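Local coordinates for phage-related conserved hypothetical protein, BB2244 (PDB 2BDV) that is of unknown function but belongs to the SOS response-associated peptidase (SRAP) family, whose characterised members act on abasic sites in single-stranded DNA, at residues E12-I17 / P98-Y103; M45-L48 / A52-L55. All blocks are in the same frame, centred on the assembly; numbering follows the deposited sequence.

Contact 1: residues E12-I17 / P98-Y103; sequences EDYVEI and PADGWY
Y14, reaching out from helix 11-18, makes a buried contact with P98 and D100 at the point where one strand leaves its sheet and the chain turns toward another. The contact has two halves: an apolar one over the face of the tyrosine ring, and a polar one at its hydroxyl end. In the first, P98 CB lies over the ring as a CH-pi donor, 3.5 Å from the ring centroid of Y14 and 17° off the ring normal, displaced toward the rim at Y14 CG. The neighbouring methylene follows, with P98 CG 3.7 Å from Y14 CD2. The tyrosine leaves its helix with CG anti to the carbonyl carbon (chi1 -64°), which carries the ring across the proline at about a right angle and takes the hydroxyl on toward D100.

There Y14 OH donates a short hydrogen bond of 2.6 Å to D100 OD2. The acceptor lies near the ring plane, at its edge. The carboxylate is turned out of the ring plane, and the hydroxyl meets OD2 on its syn side, 35° out of the carboxylate plane. K8 N also bonds to OD2 and S9 OG to OD1, so both carboxylate oxygens are held from the chain just before the helix, which fixes the rotation of the group. This gathering of donors would be expected to stabilise a negative charge on D100.

Backbone bonds show the change of sheet, as A99 pairs with L127 whereas D100 and G101 pair with A6. The arrangement is that of a strand bent at a corner between two sheets, 94-99 in the mixed sheet and 101-107 in the antiparallel one, with a short helix packed against the bend, here within the SRAP fold.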
loop_
_atom_site.group_PDB
_atom_site.type_symbol
_atom_site.label_atom_id
_atom_site.label_comp_id
_atom_site.label_asym_id
_atom_site.label_seq_id
_atom_site.Cartn_x
_atom_site.Cartn_y
_atom_site.Cartn_z
ATOM N N GLU A 12 -7.389 15.402 -5.093
ATOM C CA GLU A 12 -8.464 15.899 -4.244
ATOM C C GLU A 12 -9.529 14.832 -4.008
ATOM O O GLU A 12 -10.237 14.883 -3.009
ATOM C CB GLU A 12 -9.126 17.156 -4.827
ATOM C CG GLU A 12 -9.919 16.938 -6.098
ATOM C CD GLU A 12 -9.102 17.223 -7.336
ATOM O OE1 GLU A 12 -9.677 17.211 -8.451
ATOM O OE2 GLU A 12 -7.880 17.459 -7.191
ATOM N N ASP A 13 -9.646 13.867 -4.919
ATOM C CA ASP A 13 -10.630 12.806 -4.739
ATOM C C ASP A 13 -10.242 11.882 -3.575
ATOM O O ASP A 13 -11.115 11.406 -2.850
ATOM C CB ASP A 13 -10.798 11.980 -6.022
ATOM C CG ASP A 13 -11.537 12.736 -7.124
ATOM O OD1 ASP A 13 -11.667 12.176 -8.230
ATOM O OD2 ASP A 13 -11.987 13.879 -6.894
ATOM N N TYR A 14 -8.943 11.634 -3.392
ATOM C CA TYR A 14 -8.477 10.771 -2.307
ATOM C C TYR A 14 -8.778 11.403 -0.957
ATOM O O TYR A 14 -9.231 10.736 -0.033
ATOM C CB TYR A 14 -6.967 10.506 -2.406
ATOM C CG TYR A 14 -6.546 9.736 -3.644
ATOM C CD1 TYR A 14 -7.295 8.661 -4.101
ATOM C CD2 TYR A 14 -5.407 10.094 -4.359
ATOM C CE1 TYR A 14 -6.937 7.961 -5.247
ATOM C CE2 TYR A 14 -5.030 9.401 -5.508
ATOM C CZ TYR A 14 -5.806 8.334 -5.947
ATOM O OH TYR A 14 -5.469 7.662 -7.096
ATOM N N VAL A 15 -8.515 12.698 -0.845
ATOM C CA VAL A 15 -8.765 13.420 0.395
ATOM C C VAL A 15 -10.260 13.455 0.707
ATOM O O VAL A 15 -10.663 13.258 1.849
ATOM C CB VAL A 15 -8.247 14.866 0.294
ATOM C CG1 VAL A 15 -8.738 15.688 1.483
ATOM C CG2 VAL A 15 -6.728 14.862 0.239
ATOM N N GLU A 16 -11.069 13.714 -0.315
ATOM C CA GLU A 16 -12.520 13.784 -0.164
ATOM C C GLU A 16 -13.082 12.486 0.422
ATOM O O GLU A 16 -14.015 12.515 1.222
ATOM C CB GLU A 16 -13.163 14.092 -1.526
ATOM C CG GLU A 16 -14.695 14.067 -1.569
ATOM C CD GLU A 16 -15.367 15.142 -0.718
ATOM O OE1 GLU A 16 -16.616 15.177 -0.693
ATOM O OE2 GLU A 16 -14.659 15.952 -0.077
ATOM N N ILE A 17 -12.505 11.352 0.040
ATOM C CA ILE A 17 -12.969 10.071 0.548
ATOM C C ILE A 17 -12.521 9.822 1.986
ATOM O O ILE A 17 -13.303 9.347 2.812
ATOM C CB ILE A 17 -12.480 8.912 -0.338
ATOM C CG1 ILE A 17 -13.126 9.026 -1.718
ATOM C CG2 ILE A 17 -12.802 7.577 0.319
ATOM C CD1 ILE A 17 -12.775 7.913 -2.658
ATOM N N PRO A 98 -3.334 5.847 -1.026
ATOM C CA PRO A 98 -4.485 5.799 -1.926
ATOM C C PRO A 98 -4.143 5.100 -3.244
ATOM O O PRO A 98 -3.006 5.174 -3.721
ATOM C CB PRO A 98 -4.832 7.271 -2.107
ATOM C CG PRO A 98 -3.521 7.945 -1.964
ATOM C CD PRO A 98 -2.910 7.236 -0.793
ATOM N N ALA A 99 -5.137 4.421 -3.818
ATOM C CA ALA A 99 -4.967 3.694 -5.069
ATOM C C ALA A 99 -6.286 3.343 -5.757
ATOM O O ALA A 99 -7.275 2.980 -5.114
ATOM C CB ALA A 99 -4.173 2.419 -4.815
ATOM N N ASP A 100 -6.286 3.442 -7.078
ATOM C CA ASP A 100 -7.464 3.115 -7.861
ATOM C C ASP A 100 -7.492 1.601 -8.071
ATOM O O ASP A 100 -8.537 1.016 -8.366
ATOM C CB ASP A 100 -7.399 3.881 -9.183
ATOM C CG ASP A 100 -7.499 5.384 -8.973
ATOM O OD1 ASP A 100 -8.631 5.894 -8.885
ATOM O OD2 ASP A 100 -6.452 6.056 -8.861
ATOM N N GLY A 101 -6.329 0.981 -7.888
ATOM C CA GLY A 101 -6.193 -0.461 -8.044
ATOM C C GLY A 101 -4.738 -0.921 -7.980
ATOM O O GLY A 101 -3.832 -0.117 -7.747
ATOM N N TRP A 102 -4.499 -2.215 -8.179
ATOM C CA TRP A 102 -3.139 -2.738 -8.136
ATOM C C TRP A 102 -2.986 -3.882 -9.136
ATOM O O TRP A 102 -3.973 -4.358 -9.710
ATOM C CB TRP A 102 -2.780 -3.203 -6.707
ATOM C CG TRP A 102 -3.489 -4.456 -6.227
ATOM C CD1 TRP A 102 -3.013 -5.732 -6.271
ATOM C CD2 TRP A 102 -4.806 -4.542 -5.663
ATOM N NE1 TRP A 102 -3.945 -6.612 -5.772
ATOM C CE2 TRP A 102 -5.057 -5.909 -5.389
ATOM C CE3 TRP A 102 -5.802 -3.597 -5.360
ATOM C CZ2 TRP A 102 -6.258 -6.359 -4.829
ATOM C CZ3 TRP A 102 -6.998 -4.045 -4.802
ATOM C CH2 TRP A 102 -7.213 -5.418 -4.543
ATOM N N TYR A 103 -1.750 -4.316 -9.358
ATOM C CA TYR A 103 -1.510 -5.390 -10.304
ATOM C C TYR A 103 -0.927 -6.648 -9.681
ATOM O O TYR A 103 -0.151 -6.579 -8.734
ATOM C CB TYR A 103 -0.558 -4.933 -11.404
ATOM C CG TYR A 103 -0.949 -3.658 -12.107
ATOM C CD1 TYR A 103 -0.648 -2.411 -11.555
ATOM C CD2 TYR A 103 -1.590 -3.695 -13.340
ATOM C CE1 TYR A 103 -0.968 -1.236 -12.220
ATOM C CE2 TYR A 103 -1.917 -2.530 -14.013
ATOM C CZ TYR A 103 -1.601 -1.302 -13.448
ATOM O OH TYR A 103 -1.918 -0.150 -14.128
#

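Contact 2: residues M45-L48 / A52-L55; sequences MHRL and AEAL
The guanidinium of R47 and the carboxylate of E53 are stacked flat on one another, their planes only 4° apart, with E53 OE2 centred over one face of the guanidinium, 3.4 Å above the R47 plane. This is a salt bridge of charges alone: R47 NH1 is 3.5 Å from E53 OE2, but none of the N-H groups points at that oxygen. R47 NE is instead hydrogen-bonded to Q51 O, in the turn between the two segments. A bend at chi3 (63°) in the arginine and another at chi2 in the glutamate let the two chains run side by side before their flat ends overlap.

The other flat group, the H46 imidazole, has L48 CD1 over the centre of one face and receives L48 N at ND1 in a nearly straight bond of 3.1 Å, the donor tilted from the ring plane. A54 CB approaches the same ring obliquely.

Both groups belong to a two-stranded antiparallel beta hairpin, strands 43-46 and 54-57, with the R47/E53 stack toward its turn. H46 and A54 form a hydrogen-bonded pair, with H46 N to A54 O at 3.1 Å and A54 N to H46 O at 2.8 Å; the second bond is the more bent at its hydrogen (135°). M45 and L55 make the adjoining non-hydrogen-bonded pair, with their side chains on the face opposite H46 and A54. M45, a selenomethionine in the crystal, meets L55 alongside, and its CG is pressed tightly against L55 CD1 at 3.4 Å. Beyond that point M45 turns away from the hairpin to reach Y14, V15 and L18 of helix 11-18.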
loop_
_atom_site.group_PDB
_atom_site.type_symbol
_atom_site.label_atom_id
_atom_site.label_comp_id
_atom_site.label_asym_id
_atom_site.label_seq_id
_atom_site.Cartn_x
_atom_site.Cartn_y
_atom_site.Cartn_z
HETATM N N MSE A 45 -1.420 9.596 2.433
HETATM C CA MSE A 45 -2.152 10.469 3.334
HETATM C C MSE A 45 -1.827 10.020 4.749
HETATM O O MSE A 45 -1.766 8.819 5.023
HETATM C CB MSE A 45 -3.650 10.391 3.049
HETATM C CG MSE A 45 -3.981 10.908 1.657
HETATM SE SE MSE A 45 -5.861 11.147 1.314
HETATM C CE MSE A 45 -6.307 9.319 0.976
ATOM N N HIS A 46 -1.599 10.989 5.637
ATOM C CA HIS A 46 -1.229 10.689 7.021
ATOM C C HIS A 46 -1.261 11.895 7.962
ATOM O O HIS A 46 -1.502 13.026 7.547
ATOM C CB HIS A 46 0.184 10.107 7.047
ATOM C CG HIS A 46 1.234 11.072 6.589
ATOM N ND1 HIS A 46 1.585 12.193 7.312
ATOM C CD2 HIS A 46 1.991 11.098 5.464
ATOM C CE1 HIS A 46 2.514 12.868 6.654
ATOM N NE2 HIS A 46 2.777 12.225 5.531
ATOM N N ARG A 47 -0.991 11.623 9.234
ATOM C CA ARG A 47 -0.947 12.645 10.269
ATOM C C ARG A 47 0.298 12.371 11.116
ATOM O O ARG A 47 0.250 12.375 12.346
ATOM C CB ARG A 47 -2.215 12.569 11.124
ATOM C CG ARG A 47 -3.477 12.657 10.287
ATOM C CD ARG A 47 -4.725 12.515 11.124
ATOM N NE ARG A 47 -4.872 13.590 12.102
ATOM C CZ ARG A 47 -5.837 13.618 13.016
ATOM N NH1 ARG A 47 -5.915 14.619 13.880
ATOM N NH2 ARG A 47 -6.718 12.626 13.069
ATOM N N LEU A 48 1.418 12.138 10.436
ATOM C CA LEU A 48 2.678 11.819 11.103
ATOM C C LEU A 48 3.374 12.990 11.789
ATOM O O LEU A 48 4.125 12.796 12.745
ATOM C CB LEU A 48 3.640 11.183 10.099
ATOM C CG LEU A 48 3.114 9.913 9.434
ATOM C CD1 LEU A 48 4.125 9.400 8.406
ATOM C CD2 LEU A 48 2.831 8.872 10.493
ATOM N N ALA A 52 -1.235 16.654 12.178
ATOM C CA ALA A 52 -1.857 17.341 11.056
ATOM C C ALA A 52 -2.163 16.420 9.875
ATOM O O ALA A 52 -1.331 15.598 9.476
ATOM C CB ALA A 52 -0.976 18.501 10.604
ATOM N N GLU A 53 -3.366 16.554 9.322
ATOM C CA GLU A 53 -3.750 15.738 8.180
ATOM C C GLU A 53 -2.981 16.239 6.966
ATOM O O GLU A 53 -2.879 17.442 6.741
ATOM C CB GLU A 53 -5.263 15.830 7.919
ATOM C CG GLU A 53 -6.116 15.211 9.019
ATOM C CD GLU A 53 -6.460 16.179 10.151
ATOM O OE1 GLU A 53 -5.797 17.238 10.289
ATOM O OE2 GLU A 53 -7.400 15.866 10.911
ATOM N N ALA A 54 -2.429 15.323 6.188
ATOM C CA ALA A 54 -1.687 15.748 5.020
ATOM C C ALA A 54 -1.741 14.766 3.861
ATOM O O ALA A 54 -2.077 13.585 4.020
ATOM C CB ALA A 54 -0.242 16.016 5.398
ATOM N N LEU A 55 -1.398 15.295 2.692
ATOM C CA LEU A 55 -1.341 14.550 1.452
ATOM C C LEU A 55 0.044 14.857 0.895
ATOM O O LEU A 55 0.291 15.963 0.414
ATOM C CB LEU A 55 -2.420 15.043 0.490
ATOM C CG LEU A 55 -2.418 14.389 -0.899
ATOM C CD1 LEU A 55 -2.916 12.961 -0.782
ATOM C CD2 LEU A 55 -3.312 15.176 -1.854
#

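The centres of contacts 1 and 2 lie about 15 Å apart, and both strands of the hairpin come between the two partners of contact 1 in the sequence, after helix 11-18 and before strand 94-99. Helix 11-18 joins the two: it touches the bend after strand 94-99 in contact 1 and the M45/L55 face of the hairpin in contact 2. M45 of contact 2 makes the junction, its CE 3.4 Å from Y14 O and its SE 3.8 Å from V15 N, while P98 also touches it. V15 CG2 adds a packing contact with L55 CD2. A backbone hydrogen bond between M45 and L96 ties the hairpin to strand 94-99, so helix, hairpin and strand pack together.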